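PDB 6HVG: alternansucrase, which belongs to glycoside hydrolase family 70 and joins a calcium-carrying, TIM-barrel-type catalytic core to strings of choline-binding and cell-wall-binding repeats. Local coordinates for residues 1376-1381 against 1405-1410; 358-363 against 1357-1362; 880-885 against 928-933; 922-927 against 974-979. One frame throughout, in Å; residues are numbered along the deposited sequence.

How the contacts relate
The four contacts fall into two pairs far apart in the molecule. Contacts 1 and 2, their centres about 17 Å apart, sit among the cell-wall-binding and choline-binding repeats and touch through aromatic rings, Phe1380 CE2 lying 3.6 Å from Tyr1357 CD2. Contacts 3 and 4, centres about 16 Å apart, belong to the beta-rich part of the family 70 region; there a probable hydrogen bond joins Ile928 N to Phe974 O at 2.7 Å, between neighbouring strands. Centre to centre, contacts 2 and 4 are about 89 Å apart, on opposite sides of the chain's centre. The calcium ligands Glu575, Asp581, Asn625 and Asp1159 belong to none of the four.

Contact 1 of 4, residues 1376-1381 against 1405-1410; sequences NVYYFD and DGTMSR
The Tyr1378 ring turns one edge to the loop 1405-1410: Asp1405 O lies near the ring plane, 3.7 Å from CE2, while Gly1406 O comes in obliquely, 3.4 Å from CD2. Gly1406 has no side chain, and its bare backbone lies directly along this side of the ring. Further out, the ring crosses the Thr1407 side chain at a slant, with the methyl CG2 of Thr1407 3.9 Å from Tyr1378 OH. The loop is shaped here by an Asx turn. Asp1405 OD1 takes two bonds from Thr1407: the backbone N reaches it from above the carboxylate plane at 3.1 Å, nearly straight at 164°, and OG1 meets it on the syn side at 2.8 Å. Asn1403 ND2 also bonds to Thr1407 OG1, which fixes the rotation of that side chain. One residue on, Met1408 N gives a weak, bent bond to Val1377 O (3.0 Å, 132°). The Met1408 side chain starts with CG opposite the backbone N (chi1 179°), then bends twice and brings CE to 4.4 Å from Val1377 CB. Strand 1377-1380 is half of a two-stranded antiparallel sheet with 1368-1371, in a putative cell wall binding repeat. Phe1369 of the partner strand touches both Val1377 and Met1408, and Met1408 also rests on Tyr1400 and Leu1402 of strand 1399-1402.

Contact 2 of 4, residues 358-363 against 1357-1362; sequences NQFMYF and YFMPNG
Phe360 and Tyr1357 reach toward each other from opposite directions and meet rim to rim: Phe360 CE1 lies near the plane of the tyrosine ring, 3.7 Å from Tyr1357 CE1, and Tyr1357 OH lies near the plane of the phenylalanine. That hydroxyl is engaged elsewhere, by Thr1371 O. One face of Phe360 carries Pro1360, whose CD stands 3.8 Å from the ring centroid in a CH-pi contact, shifted toward the rim. Met1359 crosses Phe360 at about a right angle and sets its sulfur at the ring edge, 3.8 Å from CZ. Strand 360-363 is the middle strand of a three-stranded antiparallel sheet in a choline-binding repeat; its partner here, almost a thousand residues later, is a type I turn from Met1359 to Gly1362, closed by Gly1362 N bonding to Met1359 O. The contact thus joins that sheet to the loop between strands 1354-1357 and 1368-1371. Met1359 also serves Tyr362. A bend at its chi3 (-130°) lays CE over one face of the tyrosine, 3.7 Å from the centroid and 15° off the normal, while SD approaches obliquely and lies 3.6 Å from Tyr362 CB. At the far end of that ring, Tyr362 OH bonds to Asn351 OD1.

Contact 3 of 4, residues 880-885 against 928-933; sequences LLTSVR and ITLHMG
Strands 881-885 and 928-931 run in nearly the same direction, 21° apart, their axes approaching to 7.1 Å, and meet through side chains as members of different sheets. At one end the CD2 branch of Leu880 meets CD1 of Ile928, the two side chains crossing at about a right angle. In the middle Leu930 slants across Thr882, its CD2 methyl 3.8 Å from Thr882 CB, while Thr882 CG2 lies 3.7 Å from Thr929 O. Both valine methyls of Val884 border His931 O, and CG2 also packs on Met932 CE. The base of Met932 points away from strand 881-885; successive bends at chi2 (-68°) and chi3 (104°) curl the chain back and bring CE to Val884. Strand 881-885 pairs with 862-866 and 910-915, and Ile913 of the latter touches both Leu880 and Leu930; the arrangement is consistent with the all-beta domain C of family 70 enzymes. Past the apolar part, one water donates to Arg885 O at 2.9 Å and to Met932 O at 2.7 Å. Side-chain cohesion between the strands is therefore almost wholly apolar, and the polar link is left to a single water between two backbone carbonyls.

Contact 4 of 4, residues 922-927 against 974-979; sequences LNNDKT and FHKTNT
Leu922 opens the contact by lying against Lys976, with Leu922 CB 3.9 Å from Lys976 CB and the CD2 branch of the leucine close to the backbone where His975 joins Lys976. Its carbonyl O borders the lysine chain, 3.2 Å from Lys976 CD. That chain runs fully extended from chi1 (-177°) through chi3 and bends only at chi4, so its whole aliphatic length passes along the loop; NZ has a long, weak ion pair with Glu991. Asn923 contributes its carbonyl, which faces Lys976 CB and also receives the backbone N of Lys926 at 3.3 Å. Asn924 lies alongside Lys976, pointing the same way, with OD1 3.5 Å from CD. Lys926 O faces the backbone of His975, while its own NZ leads off to a long, weak pairing with Asp867. At Thr927 the CA makes a CA-H...O contact with Phe974 O, 3.1 Å away, and the methyl CG2 comes obliquely to the imidazole of His975, 3.6 Å from ND1. His975 is steadied from within its own segment, where Asn978 grips its backbone twice: OD1 accepts from His975 N (3.1 Å, 166°) and ND2 donates to His975 O. The loop 922-927 thus leads into strand 927-931, the antiparallel neighbour of 971-975; beyond the turn, strand 977-982 lies between 962-965 and 987-991, and Phe974 packs edge-to-face with Trp1007 of strand 1003-1009.

Contact 1 of 4, residues 1376-1381 against 1405-1410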
# COMPACT_ATOMS: atom_id res chain seq x y z
N ASN A 1376 28.07 -31.86 -20.31
CA ASN A 1376 26.92 -30.96 -20.29
C ASN A 1376 27.11 -29.80 -19.30
O ASN A 1376 27.54 -30.01 -18.18
CB ASN A 1376 25.64 -31.70 -19.89
CG ASN A 1376 25.34 -32.88 -20.78
OD1 ASN A 1376 24.85 -32.70 -21.88
ND2 ASN A 1376 25.63 -34.09 -20.31
N VAL A 1377 26.72 -28.59 -19.69
CA VAL A 1377 26.89 -27.43 -18.82
C VAL A 1377 25.56 -27.05 -18.19
O VAL A 1377 24.54 -27.03 -18.86
CB VAL A 1377 27.49 -26.22 -19.57
CG1 VAL A 1377 27.70 -25.07 -18.61
CG2 VAL A 1377 28.83 -26.61 -20.21
N TYR A 1378 25.59 -26.79 -16.89
CA TYR A 1378 24.43 -26.33 -16.13
C TYR A 1378 24.78 -25.01 -15.45
O TYR A 1378 25.95 -24.65 -15.39
CB TYR A 1378 24.05 -27.37 -15.07
CG TYR A 1378 23.73 -28.75 -15.60
CD1 TYR A 1378 24.72 -29.64 -15.97
CD2 TYR A 1378 22.39 -29.18 -15.70
CE1 TYR A 1378 24.41 -30.91 -16.45
CE2 TYR A 1378 22.07 -30.44 -16.18
CZ TYR A 1378 23.07 -31.30 -16.54
OH TYR A 1378 22.73 -32.55 -16.99
N TYR A 1379 23.78 -24.28 -14.95
CA TYR A 1379 24.03 -23.07 -14.18
C TYR A 1379 23.41 -23.18 -12.80
O TYR A 1379 22.36 -23.78 -12.62
CB TYR A 1379 23.47 -21.82 -14.89
CG TYR A 1379 23.63 -20.51 -14.12
CD1 TYR A 1379 22.65 -20.04 -13.26
CD2 TYR A 1379 24.79 -19.74 -14.26
CE1 TYR A 1379 22.81 -18.85 -12.56
CE2 TYR A 1379 24.95 -18.54 -13.56
CZ TYR A 1379 23.96 -18.11 -12.72
OH TYR A 1379 24.13 -16.94 -12.01
N PHE A 1380 24.08 -22.56 -11.82
CA PHE A 1380 23.66 -22.62 -10.43
C PHE A 1380 23.55 -21.21 -9.87
O PHE A 1380 24.48 -20.40 -10.03
CB PHE A 1380 24.66 -23.50 -9.65
CG PHE A 1380 24.77 -24.89 -10.21
CD1 PHE A 1380 23.94 -25.89 -9.77
CD2 PHE A 1380 25.67 -25.18 -11.22
CE1 PHE A 1380 24.02 -27.16 -10.31
CE2 PHE A 1380 25.76 -26.45 -11.77
CZ PHE A 1380 24.92 -27.44 -11.32
N ASP A 1381 22.45 -20.94 -9.17
CA ASP A 1381 22.09 -19.58 -8.77
C ASP A 1381 22.84 -19.05 -7.52
O ASP A 1381 23.71 -19.71 -6.99
CB ASP A 1381 20.57 -19.46 -8.62
CG ASP A 1381 20.04 -20.15 -7.40
OD1 ASP A 1381 20.83 -20.46 -6.47
OD2 ASP A 1381 18.80 -20.37 -7.35
N ASP A 1405 15.45 -29.90 -18.62
CA ASP A 1405 16.32 -30.86 -17.93
C ASP A 1405 17.57 -30.22 -17.30
O ASP A 1405 18.42 -30.93 -16.75
CB ASP A 1405 16.72 -32.00 -18.90
CG ASP A 1405 17.55 -31.52 -20.09
OD1 ASP A 1405 17.89 -30.32 -20.16
OD2 ASP A 1405 17.85 -32.34 -20.98
N GLY A 1406 17.71 -28.90 -17.41
CA GLY A 1406 18.81 -28.16 -16.80
C GLY A 1406 19.93 -27.77 -17.77
O GLY A 1406 20.68 -26.81 -17.53
N THR A 1407 20.04 -28.48 -18.90
CA THR A 1407 21.19 -28.28 -19.78
C THR A 1407 21.13 -26.91 -20.44
O THR A 1407 20.05 -26.33 -20.59
CB THR A 1407 21.29 -29.35 -20.89
OG1 THR A 1407 20.08 -29.39 -21.64
CG2 THR A 1407 21.56 -30.70 -20.27
N MET A 1408 22.30 -26.42 -20.80
CA MET A 1408 22.44 -25.13 -21.46
C MET A 1408 22.56 -25.27 -22.98
O MET A 1408 23.58 -25.72 -23.49
CB MET A 1408 23.66 -24.38 -20.91
CG MET A 1408 23.88 -23.03 -21.59
SD MET A 1408 25.62 -22.56 -21.80
CE MET A 1408 26.15 -23.79 -22.99
N SER A 1409 21.51 -24.86 -23.69
CA SER A 1409 21.55 -24.81 -25.14
C SER A 1409 22.44 -23.63 -25.59
O SER A 1409 23.25 -23.77 -26.53
CB SER A 1409 20.13 -24.68 -25.70
OG SER A 1409 20.07 -25.25 -27.01
N ARG A 1410 22.31 -22.50 -24.88
CA ARG A 1410 23.04 -21.24 -25.17
C ARG A 1410 22.81 -20.75 -26.60
O ARG A 1410 23.18 -19.62 -26.94
CB ARG A 1410 24.55 -21.36 -24.89

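Contact 2 of 4, residues 358-363 against 1357-1362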
# COMPACT_ATOMS: atom_id res chain seq x y z
N ASN A 358 40.88 -33.70 -18.28
CA ASN A 358 40.26 -34.98 -17.88
C ASN A 358 40.29 -35.14 -16.34
O ASN A 358 40.05 -36.20 -15.78
CB ASN A 358 40.85 -36.14 -18.70
CG ASN A 358 41.57 -37.17 -17.86
OD1 ASN A 358 42.38 -36.84 -16.99
ND2 ASN A 358 41.29 -38.44 -18.14
N GLN A 359 40.55 -34.01 -15.67
CA GLN A 359 40.52 -33.88 -14.23
C GLN A 359 39.76 -32.61 -13.90
O GLN A 359 39.81 -31.65 -14.66
CB GLN A 359 41.93 -33.78 -13.68
CG GLN A 359 42.77 -35.04 -13.89
CD GLN A 359 42.38 -36.19 -12.96
OE1 GLN A 359 42.58 -36.12 -11.74
NE2 GLN A 359 41.86 -37.26 -13.54
N PHE A 360 39.06 -32.60 -12.78
CA PHE A 360 38.29 -31.43 -12.38
C PHE A 360 39.18 -30.20 -12.28
O PHE A 360 40.36 -30.33 -12.00
CB PHE A 360 37.61 -31.70 -11.04
CG PHE A 360 36.74 -30.57 -10.56
CD1 PHE A 360 35.39 -30.50 -10.90
CD2 PHE A 360 37.27 -29.55 -9.79
CE1 PHE A 360 34.60 -29.44 -10.47
CE2 PHE A 360 36.49 -28.49 -9.36
CZ PHE A 360 35.15 -28.43 -9.72
N MET A 361 38.62 -29.02 -12.57
CA MET A 361 39.28 -27.73 -12.35
C MET A 361 38.26 -26.61 -12.21
O MET A 361 37.37 -26.45 -13.04
CB MET A 361 40.22 -27.42 -13.51
CG MET A 361 41.03 -26.14 -13.32
SD MET A 361 42.49 -25.96 -14.38
CE MET A 361 43.31 -27.55 -14.20
N TYR A 362 38.36 -25.85 -11.12
CA TYR A 362 37.48 -24.71 -10.86
C TYR A 362 38.21 -23.42 -11.18
O TYR A 362 39.30 -23.18 -10.66
CB TYR A 362 36.99 -24.68 -9.41
CG TYR A 362 36.34 -23.36 -9.04
CD1 TYR A 362 35.10 -23.00 -9.55
CD2 TYR A 362 36.97 -22.47 -8.19
CE1 TYR A 362 34.52 -21.78 -9.21
CE2 TYR A 362 36.39 -21.26 -7.84
CZ TYR A 362 35.18 -20.92 -8.37
OH TYR A 362 34.60 -19.72 -8.04
N PHE A 363 37.61 -22.59 -12.03
CA PHE A 363 38.22 -21.32 -12.42
C PHE A 363 37.74 -20.13 -11.57
O PHE A 363 36.55 -19.82 -11.49
CB PHE A 363 38.02 -21.09 -13.90
CG PHE A 363 38.64 -22.15 -14.74
CD1 PHE A 363 39.97 -22.07 -15.07
CD2 PHE A 363 37.92 -23.25 -15.15
CE1 PHE A 363 40.58 -23.05 -15.82
CE2 PHE A 363 38.50 -24.24 -15.90
CZ PHE A 363 39.84 -24.14 -16.24
N TYR A 1357 25.88 -28.33 -7.00
CA TYR A 1357 27.16 -28.76 -7.56
C TYR A 1357 28.27 -28.63 -6.50
O TYR A 1357 28.73 -27.53 -6.21
CB TYR A 1357 27.47 -27.87 -8.75
CG TYR A 1357 28.61 -28.31 -9.65
CD1 TYR A 1357 29.92 -28.22 -9.24
CD2 TYR A 1357 28.37 -28.75 -10.94
CE1 TYR A 1357 30.97 -28.60 -10.09
CE2 TYR A 1357 29.40 -29.11 -11.79
CZ TYR A 1357 30.69 -29.04 -11.37
OH TYR A 1357 31.70 -29.41 -12.23
N PHE A 1358 28.68 -29.74 -5.89
CA PHE A 1358 29.76 -29.70 -4.88
C PHE A 1358 31.10 -30.12 -5.46
O PHE A 1358 31.17 -31.10 -6.19
CB PHE A 1358 29.43 -30.57 -3.68
CG PHE A 1358 28.17 -30.19 -3.01
CD1 PHE A 1358 28.13 -29.02 -2.27
CD2 PHE A 1358 27.03 -30.94 -3.12
CE1 PHE A 1358 26.98 -28.60 -1.62
CE2 PHE A 1358 25.85 -30.53 -2.49
CZ PHE A 1358 25.82 -29.35 -1.74
N MET A 1359 32.15 -29.39 -5.11
CA MET A 1359 33.47 -29.63 -5.69
C MET A 1359 34.18 -30.75 -4.93
O MET A 1359 33.63 -31.31 -3.99
CB MET A 1359 34.25 -28.33 -5.71
CG MET A 1359 33.51 -27.22 -6.47
SD MET A 1359 34.63 -25.90 -6.97
CE MET A 1359 33.85 -24.40 -6.43
N PRO A 1360 35.38 -31.14 -5.35
CA PRO A 1360 36.02 -32.24 -4.63
C PRO A 1360 36.34 -31.89 -3.17
O PRO A 1360 36.41 -32.79 -2.34
CB PRO A 1360 37.31 -32.47 -5.41
CG PRO A 1360 37.11 -31.85 -6.74
CD PRO A 1360 36.14 -30.72 -6.53
N ASN A 1361 36.51 -30.60 -2.87
CA ASN A 1361 36.69 -30.13 -1.51
C ASN A 1361 35.38 -29.73 -0.85
O ASN A 1361 35.38 -29.15 0.23
CB ASN A 1361 37.69 -28.97 -1.46
CG ASN A 1361 37.23 -27.79 -2.27
OD1 ASN A 1361 36.13 -27.79 -2.81
ND2 ASN A 1361 38.09 -26.80 -2.40
N GLY A 1362 34.25 -30.02 -1.51
CA GLY A 1362 32.91 -29.88 -0.90
C GLY A 1362 32.30 -28.51 -0.99
O GLY A 1362 31.18 -28.31 -0.52

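Contact 3 of 4, residues 880-885 against 928-933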
# COMPACT_ATOMS: atom_id res chain seq x y z
N LEU A 880 -24.25 17.24 -22.65
CA LEU A 880 -24.87 17.71 -21.43
C LEU A 880 -25.87 16.63 -20.98
O LEU A 880 -26.69 16.18 -21.77
CB LEU A 880 -25.56 19.07 -21.65
CG LEU A 880 -25.20 20.25 -20.71
CD1 LEU A 880 -23.75 20.34 -20.32
CD2 LEU A 880 -25.61 21.58 -21.31
N LEU A 881 -25.78 16.21 -19.72
CA LEU A 881 -26.64 15.14 -19.19
C LEU A 881 -27.92 15.71 -18.59
O LEU A 881 -27.87 16.68 -17.85
CB LEU A 881 -25.89 14.31 -18.15
CG LEU A 881 -26.66 13.19 -17.43
CD1 LEU A 881 -25.83 11.92 -17.32
CD2 LEU A 881 -27.08 13.62 -16.04
N THR A 882 -29.05 15.10 -18.92
CA THR A 882 -30.33 15.54 -18.41
C THR A 882 -31.00 14.43 -17.62
O THR A 882 -31.33 13.38 -18.16
CB THR A 882 -31.25 16.03 -19.55
OG1 THR A 882 -31.36 15.04 -20.57
CG2 THR A 882 -30.69 17.30 -20.14
N SER A 883 -31.19 14.69 -16.33
CA SER A 883 -31.79 13.72 -15.39
C SER A 883 -33.03 14.33 -14.77
O SER A 883 -32.97 15.46 -14.27
CB SER A 883 -30.80 13.32 -14.28
OG SER A 883 -31.33 12.31 -13.44
N VAL A 884 -34.12 13.58 -14.80
CA VAL A 884 -35.43 14.04 -14.37
C VAL A 884 -36.05 13.05 -13.40
O VAL A 884 -35.86 11.87 -13.56
CB VAL A 884 -36.41 14.19 -15.56
CG1 VAL A 884 -37.82 14.51 -15.08
CG2 VAL A 884 -35.90 15.25 -16.54
N ARG A 885 -36.77 13.55 -12.40
CA ARG A 885 -37.68 12.74 -11.58
C ARG A 885 -39.08 13.36 -11.71
O ARG A 885 -39.22 14.57 -11.67
CB ARG A 885 -37.23 12.70 -10.11
CG ARG A 885 -35.99 11.85 -9.78
CD ARG A 885 -36.13 10.32 -10.03
NE ARG A 885 -36.77 9.58 -8.94
CZ ARG A 885 -36.20 9.34 -7.75
NH1 ARG A 885 -34.97 9.76 -7.48
NH2 ARG A 885 -36.87 8.68 -6.82
N ILE A 928 -31.43 22.99 -25.61
CA ILE A 928 -31.28 21.87 -24.68
C ILE A 928 -32.54 21.69 -23.85
O ILE A 928 -33.07 22.64 -23.29
CB ILE A 928 -30.02 22.05 -23.80
CG1 ILE A 928 -28.80 21.70 -24.64
CG2 ILE A 928 -30.07 21.15 -22.58
CD1 ILE A 928 -27.50 22.01 -23.95
N THR A 929 -33.02 20.45 -23.77
CA THR A 929 -34.34 20.17 -23.22
C THR A 929 -34.37 19.20 -22.03
O THR A 929 -33.72 18.16 -22.02
CB THR A 929 -35.28 19.60 -24.29
OG1 THR A 929 -35.24 20.45 -25.44
CG2 THR A 929 -36.68 19.55 -23.77
N LEU A 930 -35.17 19.58 -21.04
CA LEU A 930 -35.52 18.72 -19.92
C LEU A 930 -36.95 18.22 -20.08
O LEU A 930 -37.88 18.98 -19.96
CB LEU A 930 -35.45 19.51 -18.61
CG LEU A 930 -34.09 19.73 -17.94
CD1 LEU A 930 -34.26 20.62 -16.73
CD2 LEU A 930 -33.44 18.42 -17.54
N HIS A 931 -37.12 16.94 -20.35
CA HIS A 931 -38.46 16.38 -20.48
C HIS A 931 -39.03 16.09 -19.07
O HIS A 931 -38.97 14.97 -18.56
CB HIS A 931 -38.46 15.12 -21.37
CG HIS A 931 -37.88 15.34 -22.73
ND1 HIS A 931 -36.55 15.14 -23.01
CD2 HIS A 931 -38.46 15.76 -23.87
CE1 HIS A 931 -36.33 15.42 -24.27
NE2 HIS A 931 -37.47 15.80 -24.82
N MET A 932 -39.60 17.13 -18.48
CA MET A 932 -40.20 17.06 -17.15
C MET A 932 -41.43 16.16 -17.11
O MET A 932 -41.89 15.81 -16.03
CB MET A 932 -40.63 18.46 -16.70
CG MET A 932 -39.48 19.43 -16.46
SD MET A 932 -38.49 18.97 -15.03
CE MET A 932 -37.09 18.31 -15.83
N GLY A 933 -42.01 15.87 -18.27
CA GLY A 933 -43.03 14.85 -18.40
C GLY A 933 -44.42 15.38 -18.65
O GLY A 933 -44.75 16.49 -18.29
O HOH W 1 -40.54 16.11 -13.70

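Contact 4 of 4, residues 922-927 against 974-979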
# COMPACT_ATOMS: atom_id res chain seq x y z
N LEU A 922 -22.39 26.96 -26.38
CA LEU A 922 -23.41 26.44 -27.30
C LEU A 922 -23.40 27.16 -28.64
O LEU A 922 -23.08 28.35 -28.71
CB LEU A 922 -24.83 26.58 -26.73
CG LEU A 922 -25.34 25.36 -25.95
CD1 LEU A 922 -24.68 25.23 -24.59
CD2 LEU A 922 -26.84 25.50 -25.80
N ASN A 923 -23.80 26.44 -29.69
CA ASN A 923 -24.10 27.06 -30.99
C ASN A 923 -25.35 27.92 -30.86
O ASN A 923 -26.19 27.67 -30.01
CB ASN A 923 -24.28 26.00 -32.09
CG ASN A 923 -23.01 25.20 -32.36
OD1 ASN A 923 -21.96 25.43 -31.75
ND2 ASN A 923 -23.11 24.23 -33.27
N ASN A 924 -25.47 28.93 -31.70
CA ASN A 924 -26.60 29.84 -31.63
C ASN A 924 -27.95 29.14 -31.87
O ASN A 924 -28.95 29.45 -31.22
CB ASN A 924 -26.41 30.99 -32.62
CG ASN A 924 -25.21 31.85 -32.28
OD1 ASN A 924 -25.15 32.44 -31.21
ND2 ASN A 924 -24.24 31.91 -33.19
N ASP A 925 -27.95 28.17 -32.78
CA ASP A 925 -29.16 27.38 -33.09
C ASP A 925 -29.63 26.43 -31.96
O ASP A 925 -30.84 26.22 -31.77
CB ASP A 925 -28.94 26.56 -34.37
N LYS A 926 -28.66 25.90 -31.21
CA LYS A 926 -28.88 24.77 -30.28
C LYS A 926 -29.86 25.03 -29.14
O LYS A 926 -29.84 26.08 -28.51
CB LYS A 926 -27.55 24.33 -29.66
CG LYS A 926 -27.64 23.00 -28.92
CD LYS A 926 -28.06 21.85 -29.81
CE LYS A 926 -27.88 20.49 -29.13
NZ LYS A 926 -28.29 19.41 -30.07
N THR A 927 -30.70 24.02 -28.89
CA THR A 927 -31.65 24.03 -27.78
C THR A 927 -31.44 22.79 -26.92
O THR A 927 -31.29 21.68 -27.43
CB THR A 927 -33.09 23.99 -28.28
OG1 THR A 927 -33.36 22.72 -28.88
CG2 THR A 927 -33.30 25.08 -29.29
N PHE A 974 -34.26 25.20 -23.38
CA PHE A 974 -33.16 26.11 -23.05
C PHE A 974 -32.34 26.41 -24.30
O PHE A 974 -32.15 25.54 -25.15
CB PHE A 974 -32.23 25.49 -22.00
CG PHE A 974 -32.86 25.32 -20.65
CD1 PHE A 974 -33.62 24.21 -20.36
CD2 PHE A 974 -32.66 26.28 -19.65
CE1 PHE A 974 -34.19 24.04 -19.11
CE2 PHE A 974 -33.22 26.12 -18.39
CZ PHE A 974 -33.98 25.00 -18.11
N HIS A 975 -31.85 27.64 -24.38
CA HIS A 975 -31.09 28.12 -25.54
C HIS A 975 -29.71 28.59 -25.08
O HIS A 975 -29.44 28.65 -23.87
CB HIS A 975 -31.83 29.28 -26.23
CG HIS A 975 -33.24 28.94 -26.61
ND1 HIS A 975 -33.57 28.40 -27.84
CD2 HIS A 975 -34.41 29.07 -25.94
CE1 HIS A 975 -34.87 28.20 -27.90
NE2 HIS A 975 -35.41 28.60 -26.76
N LYS A 976 -28.86 28.96 -26.04
CA LYS A 976 -27.55 29.54 -25.73
C LYS A 976 -27.73 30.74 -24.80
O LYS A 976 -27.04 30.88 -23.81
CB LYS A 976 -26.82 29.95 -27.01
CG LYS A 976 -25.41 30.50 -26.80
CD LYS A 976 -24.77 30.97 -28.11
CE LYS A 976 -23.33 31.44 -27.91
NZ LYS A 976 -23.27 32.77 -27.21
N THR A 977 -28.67 31.61 -25.16
CA THR A 977 -28.98 32.78 -24.36
C THR A 977 -30.42 32.64 -23.89
O THR A 977 -31.29 32.22 -24.66
CB THR A 977 -28.70 34.06 -25.17
OG1 THR A 977 -28.42 35.14 -24.27
CG2 THR A 977 -29.88 34.41 -26.13
N ASN A 978 -30.67 32.97 -22.63
CA ASN A 978 -32.02 32.86 -22.08
C ASN A 978 -32.42 34.13 -21.36
O ASN A 978 -31.59 34.77 -20.70
CB ASN A 978 -32.12 31.67 -21.10
CG ASN A 978 -31.88 30.32 -21.77
OD1 ASN A 978 -32.83 29.63 -22.18
ND2 ASN A 978 -30.61 29.92 -21.87
N THR A 979 -33.69 34.49 -21.49
CA THR A 979 -34.25 35.59 -20.74
C THR A 979 -35.37 35.04 -19.84
O THR A 979 -36.46 34.72 -20.30
CB THR A 979 -34.73 36.72 -21.68
OG1 THR A 979 -35.89 36.31 -22.40
CG2 THR A 979 -33.63 37.13 -22.69